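Long-range contacts in DNA polymerase sliding clamp 2 (Sulfolobus tokodaii, PDB 3AIZ), which forms part of a ring-shaped sliding clamp that encircles DNA and tethers DNA polymerase and other DNA-processing proteins to it: residues T135-G140 and N217-F222; K210-S215 and I230-D235. One frame throughout, in Å; residues are numbered along the deposited sequence.

Both contacts lie in the C-terminal PCNA domain, and their centres are about 9 Å apart. Contact 1 pairs strand 134-138 with strand 218-223. Contact 2 sets the 3-10 turn that follows helix 202-211 against strand 226-233. Strands 218-223 and 226-233 are sheet neighbours, so the two contacts share one sheet. Their segments alternate along the chain: 135-140, 210-215, 217-222, 230-235. They also touch directly. T219 O probably accepts a hydrogen bond from E231 N, and G140 N probably gives one to S215 O. One bond joins the two neighbouring strands; the other ties the turn after the helix to G140, just past strand 134-138. Together they join helix and sheet in this half of the clamp subunit.

Contact 1 (T135-G140 and N217-F222); sequences TFTTDG and NVTVGF
N217 meets T137 just before the strand pairing begins, its CB 4.1 Å from T137 CG2. N217 OD1 bonds K188 NZ on strand 186-192, the other neighbour of strand 134-138. V218 and T138 form an antiparallel hydrogen-bonded pair. V218 N reaches T138 O at 2.8 Å, with the donor tilted 27° from the carbonyl plane. T138 N bonds back to V218 O at 3.0 Å. V218 CG2 packs on G140 CA at 3.7 Å, just past the N-cap residue D139, whose OD2 caps D141 N. T219 faces T137 in a non-hydrogen-bonded pair. Their hydroxyls are not bonded to each other, and T137 OG1 bonds S189 OG instead. V220 and F136 form the next hydrogen-bonded pair, with V220 N to F136 O the straighter bond (N-H...O 173°). With CG between the backbone N and the carbonyl carbon (chi1 60°), the F136 ring lies alongside V220, and V220 CB makes a CH-pi contact over one face, 3.7 Å from the ring centroid. G221 pairs with T135, whose CG2 lies 3.9 Å from G221 CA. Finally, F222 CE2 meets F136 CE1, edge to edge, at 4.1 Å. Side chains alternate between the faces. T138, V218 and V220 turn apolar groups to L143 of helix 140-150, while T135, T137 and T219 carry their hydroxyls on the other face, consistent with a sheet backed by helices on one side.

Contact 2 (K210-S215 and I230-D235); sequences KVTSIS and IEVPTD
T212, I214 and S215 pack against I230, V232 and P233, where the 3-10 turn after a helix meets a strand in the C-terminal domain of a PCNA-type clamp. Helix 202-211 runs into this short turn, and the turn lies on strand 226-233. In this family, helices like this one line the DNA channel and the sheets form the outer wall.

Most of the contact is apolar. V232 is central to it and uses both methyls. Its CG2 meets T212 CG2 at 3.7 Å, and the two side chains cross at about a right angle. Its CG1 lies 3.6 Å from I214 CG1 and also touches S215 CB. T212 CG2 reaches a second partner on the strand, I230 CG2, also at 3.7 Å. The T212 methyl can serve both because chi1 of 72° places it anti to the carbonyl carbon. The hydroxyl then turns to another use: OG1 bonds F209 O, one turn back in the helix. Around this patch, L143 of helix 140-150 touches T212, and L240 of strand 239-244 touches I214 and V232.

Polar bonds shape the turn. S213 OG gives a hydrogen bond to K210 O at 3.1 Å. S215 N bonds T212 O, also at 3.1 Å, which closes the 3-10 turn.

A single hydrogen bond crosses between the segments. A chi1 of 177° turns S215 OG away from its own backbone N and toward the strand, where it also lies 3.4 Å from P233 CD. It accepts from N217 N as well. It donates to P233 O at 2.9 Å, in the carbonyl plane and on a lone pair, with a C=O...O angle of 141°.

Contact 1 (T135-G140 and N217-F222)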
ATOM      1  N   THR A 135      21.425  20.582  38.078  1.00 35.24           N
ATOM      2  CA  THR A 135      20.718  19.420  37.556  1.00 35.70           C
ATOM      3  C   THR A 135      19.242  19.748  37.370  1.00 34.83           C
ATOM      4  O   THR A 135      18.636  20.411  38.208  1.00 37.56           O
ATOM      5  CB  THR A 135      20.847  18.195  38.487  1.00 39.68           C
ATOM      6  OG1 THR A 135      20.315  18.511  39.781  1.00 41.02           O
ATOM      7  CG2 THR A 135      22.302  17.776  38.628  1.00 40.83           C
ATOM      8  N   PHE A 136      18.671  19.292  36.263  1.00 30.64           N
ATOM      9  CA  PHE A 136      17.244  19.463  36.032  1.00 33.65           C
ATOM     10  C   PHE A 136      16.655  18.251  35.324  1.00 35.83           C
ATOM     11  O   PHE A 136      17.357  17.534  34.613  1.00 35.67           O
ATOM     12  CB  PHE A 136      16.956  20.748  35.247  1.00 33.92           C
ATOM     13  CG  PHE A 136      17.612  20.803  33.895  1.00 31.75           C
ATOM     14  CD1 PHE A 136      18.860  21.382  33.739  1.00 31.89           C
ATOM     15  CD2 PHE A 136      16.972  20.294  32.777  1.00 31.25           C
ATOM     16  CE1 PHE A 136      19.460  21.443  32.493  1.00 34.36           C
ATOM     17  CE2 PHE A 136      17.568  20.353  31.530  1.00 29.41           C
ATOM     18  CZ  PHE A 136      18.811  20.929  31.389  1.00 26.54           C
ATOM     19  N   THR A 137      15.365  18.020  35.535  1.00 33.43           N
ATOM     20  CA  THR A 137      14.689  16.883  34.929  1.00 35.48           C
ATOM     21  C   THR A 137      13.557  17.363  34.033  1.00 34.44           C
ATOM     22  O   THR A 137      12.836  18.298  34.377  1.00 37.83           O
ATOM     23  CB  THR A 137      14.133  15.925  36.000  1.00 37.32           C
ATOM     24  OG1 THR A 137      15.151  15.647  36.969  1.00 36.93           O
ATOM     25  CG2 THR A 137      13.676  14.619  35.364  1.00 35.92           C
ATOM     26  N   THR A 138      13.408  16.724  32.879  1.00 32.48           N
ATOM     27  CA  THR A 138      12.368  17.100  31.933  1.00 35.82           C
ATOM     28  C   THR A 138      12.060  15.957  30.977  1.00 35.81           C
ATOM     29  O   THR A 138      12.870  15.048  30.804  1.00 36.69           O
ATOM     30  CB  THR A 138      12.775  18.340  31.116  1.00 32.91           C
ATOM     31  OG1 THR A 138      11.723  18.679  30.205  1.00 37.87           O
ATOM     32  CG2 THR A 138      14.048  18.067  30.333  1.00 31.21           C
ATOM     33  N   ASP A 139      10.884  16.005  30.362  1.00 36.16           N
ATOM     34  CA  ASP A 139      10.506  15.011  29.368  1.00 39.61           C
ATOM     35  C   ASP A 139      11.391  15.158  28.135  1.00 39.27           C
ATOM     36  O   ASP A 139      11.670  16.272  27.693  1.00 37.64           O
ATOM     37  CB  ASP A 139       9.033  15.162  28.992  1.00 43.31           C
ATOM     38  CG  ASP A 139       8.551  14.062  28.064  1.00 49.89           C
ATOM     39  OD1 ASP A 139       7.953  13.083  28.560  1.00 54.16           O
ATOM     40  OD2 ASP A 139       8.772  14.177  26.840  1.00 49.08           O
ATOM     41  N   GLY A 140      11.832  14.031  27.587  1.00 38.86           N
ATOM     42  CA  GLY A 140      12.744  14.029  26.458  1.00 37.32           C
ATOM     43  C   GLY A 140      12.234  14.772  25.238  1.00 36.48           C
ATOM     44  O   GLY A 140      13.021  15.299  24.453  1.00 34.59           O
ATOM     45  N   ASN A 217      11.543  11.229  31.642  1.00 42.31           N
ATOM     46  CA  ASN A 217      12.220  11.849  32.772  1.00 39.13           C
ATOM     47  C   ASN A 217      13.730  11.886  32.587  1.00 39.04           C
ATOM     48  O   ASN A 217      14.471  11.182  33.277  1.00 41.32           O
ATOM     49  CB  ASN A 217      11.856  11.131  34.071  1.00 41.78           C
ATOM     50  CG  ASN A 217      10.373  11.200  34.374  1.00 47.03           C
ATOM     51  OD1 ASN A 217       9.902  12.133  35.026  1.00 46.41           O
ATOM     52  ND2 ASN A 217       9.623  10.213  33.894  1.00 45.49           N
ATOM     53  N   VAL A 218      14.177  12.715  31.651  1.00 35.96           N
ATOM     54  CA  VAL A 218      15.597  12.877  31.379  1.00 32.12           C
ATOM     55  C   VAL A 218      16.230  13.814  32.400  1.00 34.04           C
ATOM     56  O   VAL A 218      15.724  14.908  32.646  1.00 35.95           O
ATOM     57  CB  VAL A 218      15.835  13.442  29.969  1.00 30.47           C
ATOM     58  CG1 VAL A 218      17.324  13.542  29.682  1.00 29.74           C
ATOM     59  CG2 VAL A 218      15.146  12.576  28.929  1.00 33.03           C
ATOM     60  N   THR A 219      17.334  13.378  32.998  1.00 33.27           N
ATOM     61  CA  THR A 219      18.062  14.205  33.951  1.00 31.40           C
ATOM     62  C   THR A 219      19.315  14.788  33.307  1.00 32.44           C
ATOM     63  O   THR A 219      20.171  14.053  32.816  1.00 31.50           O
ATOM     64  CB  THR A 219      18.458  13.412  35.212  1.00 35.03           C
ATOM     65  OG1 THR A 219      17.277  12.993  35.905  1.00 39.81           O
ATOM     66  CG2 THR A 219      19.300  14.271  36.142  1.00 32.25           C
ATOM     67  N   VAL A 220      19.411  16.113  33.306  1.00 31.20           N
ATOM     68  CA  VAL A 220      20.562  16.799  32.737  1.00 29.83           C
ATOM     69  C   VAL A 220      21.349  17.506  33.830  1.00 33.20           C
ATOM     70  O   VAL A 220      20.790  18.284  34.601  1.00 36.45           O
ATOM     71  CB  VAL A 220      20.138  17.833  31.679  1.00 30.16           C
ATOM     72  CG1 VAL A 220      21.354  18.569  31.140  1.00 29.48           C
ATOM     73  CG2 VAL A 220      19.373  17.156  30.552  1.00 29.46           C
ATOM     74  N   GLY A 221      22.646  17.228  33.898  1.00 31.94           N
ATOM     75  CA  GLY A 221      23.505  17.852  34.884  1.00 29.67           C
ATOM     76  C   GLY A 221      24.726  18.484  34.250  1.00 33.67           C
ATOM     77  O   GLY A 221      25.262  17.971  33.269  1.00 34.69           O
ATOM     78  N   PHE A 222      25.166  19.607  34.809  1.00 36.16           N
ATOM     79  CA  PHE A 222      26.373  20.273  34.338  1.00 35.30           C
ATOM     80  C   PHE A 222      26.868  21.279  35.369  1.00 36.75           C
ATOM     81  O   PHE A 222      26.257  21.451  36.423  1.00 39.27           O
ATOM     82  CB  PHE A 222      26.125  20.967  32.994  1.00 34.83           C
ATOM     83  CG  PHE A 222      25.270  22.199  33.093  1.00 34.87           C
ATOM     84  CD1 PHE A 222      25.845  23.460  33.070  1.00 35.15           C
ATOM     85  CD2 PHE A 222      23.894  22.100  33.205  1.00 33.62           C
ATOM     86  CE1 PHE A 222      25.063  24.597  33.157  1.00 33.25           C
ATOM     87  CE2 PHE A 222      23.106  23.233  33.293  1.00 32.10           C
ATOM     88  CZ  PHE A 222      23.691  24.483  33.270  1.00 32.00           C
TER

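Contact 2 (K210-S215 and I230-D235)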
ATOM      1  N   LYS A 210      18.027  14.615  20.837  1.00 36.55           N
ATOM      2  CA  LYS A 210      17.041  13.966  19.983  1.00 37.63           C
ATOM      3  C   LYS A 210      16.762  12.543  20.461  1.00 38.33           C
ATOM      4  O   LYS A 210      15.630  12.065  20.396  1.00 41.64           O
ATOM      5  CB  LYS A 210      17.521  13.961  18.529  1.00 38.36           C
ATOM      6  CG  LYS A 210      16.511  13.424  17.528  1.00 39.88           C
ATOM      7  CD  LYS A 210      17.000  13.633  16.100  1.00 48.57           C
ATOM      8  CE  LYS A 210      16.046  13.019  15.083  1.00 60.81           C
ATOM      9  NZ  LYS A 210      15.969  11.533  15.210  1.00 59.94           N
ATOM     10  N   VAL A 211      17.802  11.879  20.955  1.00 36.18           N
ATOM     11  CA  VAL A 211      17.692  10.503  21.429  1.00 36.91           C
ATOM     12  C   VAL A 211      16.936  10.400  22.754  1.00 37.62           C
ATOM     13  O   VAL A 211      16.231   9.422  23.001  1.00 37.15           O
ATOM     14  CB  VAL A 211      19.087   9.859  21.587  1.00 37.36           C
ATOM     15  CG1 VAL A 211      18.987   8.536  22.329  1.00 37.15           C
ATOM     16  CG2 VAL A 211      19.739   9.669  20.228  1.00 38.83           C
ATOM     17  N   THR A 212      17.079  11.415  23.599  1.00 35.91           N
ATOM     18  CA  THR A 212      16.493  11.387  24.936  1.00 34.96           C
ATOM     19  C   THR A 212      14.966  11.382  24.921  1.00 37.57           C
ATOM     20  O   THR A 212      14.334  11.303  25.974  1.00 36.53           O
ATOM     21  CB  THR A 212      16.969  12.580  25.787  1.00 35.20           C
ATOM     22  OG1 THR A 212      16.363  13.787  25.305  1.00 37.29           O
ATOM     23  CG2 THR A 212      18.481  12.711  25.727  1.00 32.25           C
ATOM     24  N   SER A 213      14.376  11.466  23.732  1.00 36.14           N
ATOM     25  CA  SER A 213      12.921  11.498  23.610  1.00 36.27           C
ATOM     26  C   SER A 213      12.281  10.180  24.044  1.00 41.29           C
ATOM     27  O   SER A 213      11.089  10.133  24.350  1.00 42.88           O
ATOM     28  CB  SER A 213      12.502  11.847  22.179  1.00 37.80           C
ATOM     29  OG  SER A 213      12.921  10.852  21.261  1.00 38.79           O
ATOM     30  N   ILE A 214      13.078   9.115  24.076  1.00 40.25           N
ATOM     31  CA  ILE A 214      12.585   7.799  24.475  1.00 42.59           C
ATOM     32  C   ILE A 214      12.291   7.732  25.972  1.00 44.59           C
ATOM     33  O   ILE A 214      11.790   6.723  26.471  1.00 44.90           O
ATOM     34  CB  ILE A 214      13.590   6.684  24.120  1.00 45.47           C
ATOM     35  CG1 ILE A 214      14.826   6.773  25.020  1.00 40.72           C
ATOM     36  CG2 ILE A 214      13.971   6.753  22.648  1.00 44.78           C
ATOM     37  CD1 ILE A 214      15.858   5.701  24.751  1.00 38.46           C
ATOM     38  N   SER A 215      12.611   8.807  26.684  1.00 40.53           N
ATOM     39  CA  SER A 215      12.363   8.877  28.118  1.00 38.83           C
ATOM     40  C   SER A 215      11.453  10.051  28.449  1.00 43.42           C
ATOM     41  O   SER A 215      11.437  11.055  27.738  1.00 45.90           O
ATOM     42  CB  SER A 215      13.680   9.006  28.886  1.00 40.80           C
ATOM     43  OG  SER A 215      13.450   9.150  30.277  1.00 41.94           O
ATOM     44  N   ILE A 230      23.797  13.476  30.761  1.00 30.91           N
ATOM     45  CA  ILE A 230      22.392  13.208  30.474  1.00 32.44           C
ATOM     46  C   ILE A 230      22.021  11.775  30.852  1.00 33.64           C
ATOM     47  O   ILE A 230      22.658  10.821  30.407  1.00 32.49           O
ATOM     48  CB  ILE A 230      22.042  13.444  28.987  1.00 33.72           C
ATOM     49  CG1 ILE A 230      22.153  14.927  28.628  1.00 30.33           C
ATOM     50  CG2 ILE A 230      20.638  12.951  28.686  1.00 33.27           C
ATOM     51  CD1 ILE A 230      23.566  15.399  28.404  1.00 33.15           C
ATOM     52  N   GLU A 231      20.993  11.632  31.681  1.00 32.30           N
ATOM     53  CA  GLU A 231      20.497  10.320  32.070  1.00 32.70           C
ATOM     54  C   GLU A 231      19.150  10.053  31.410  1.00 34.87           C
ATOM     55  O   GLU A 231      18.202  10.819  31.580  1.00 33.75           O
ATOM     56  CB  GLU A 231      20.362  10.222  33.590  1.00 38.26           C
ATOM     57  CG  GLU A 231      21.638  10.534  34.357  1.00 43.85           C
ATOM     58  CD  GLU A 231      21.481  10.333  35.855  1.00 52.65           C
ATOM     59  OE1 GLU A 231      20.593   9.554  36.263  1.00 55.30           O
ATOM     60  OE2 GLU A 231      22.248  10.953  36.624  1.00 51.14           O
ATOM     61  N   VAL A 232      19.071   8.962  30.657  1.00 35.91           N
ATOM     62  CA  VAL A 232      17.849   8.599  29.952  1.00 36.72           C
ATOM     63  C   VAL A 232      17.299   7.282  30.487  1.00 38.47           C
ATOM     64  O   VAL A 232      17.585   6.216  29.941  1.00 38.67           O
ATOM     65  CB  VAL A 232      18.095   8.467  28.437  1.00 35.74           C
ATOM     66  CG1 VAL A 232      16.785   8.236  27.705  1.00 37.37           C
ATOM     67  CG2 VAL A 232      18.794   9.708  27.905  1.00 31.78           C
ATOM     68  N   PRO A 233      16.505   7.354  31.563  1.00 38.11           N
ATOM     69  CA  PRO A 233      15.935   6.175  32.220  1.00 36.90           C
ATOM     70  C   PRO A 233      14.765   5.599  31.435  1.00 39.29           C
ATOM     71  O   PRO A 233      14.082   6.331  30.721  1.00 41.84           O
ATOM     72  CB  PRO A 233      15.420   6.730  33.556  1.00 34.46           C
ATOM     73  CG  PRO A 233      15.979   8.121  33.667  1.00 43.07           C
ATOM     74  CD  PRO A 233      16.146   8.593  32.267  1.00 38.39           C
ATOM     75  N   THR A 234      14.540   4.296  31.570  1.00 37.69           N
ATOM     76  CA  THR A 234      13.356   3.663  31.008  1.00 38.28           C
ATOM     77  C   THR A 234      12.473   3.173  32.150  1.00 38.84           C
ATOM     78  O   THR A 234      12.909   3.122  33.298  1.00 40.61           O
ATOM     79  CB  THR A 234      13.717   2.485  30.087  1.00 39.38           C
ATOM     80  OG1 THR A 234      14.358   1.456  30.848  1.00 40.93           O
ATOM     81  CG2 THR A 234      14.647   2.945  28.975  1.00 36.15           C
ATOM     82  N   ASP A 235      11.234   2.815  31.835  1.00 40.86           N
ATOM     83  CA  ASP A 235      10.291   2.380  32.860  1.00 44.92           C
ATOM     84  C   ASP A 235      10.608   0.980  33.381  1.00 44.12           C
ATOM     85  O   ASP A 235       9.933   0.477  34.278  1.00 45.53           O
ATOM     86  CB  ASP A 235       8.854   2.433  32.332  1.00 48.50           C
ATOM     87  CG  ASP A 235       8.360   3.854  32.126  1.00 59.85           C
ATOM     88  OD1 ASP A 235       9.021   4.793  32.618  1.00 59.02           O
ATOM     89  OD2 ASP A 235       7.308   4.032  31.475  1.00 66.30           O
TER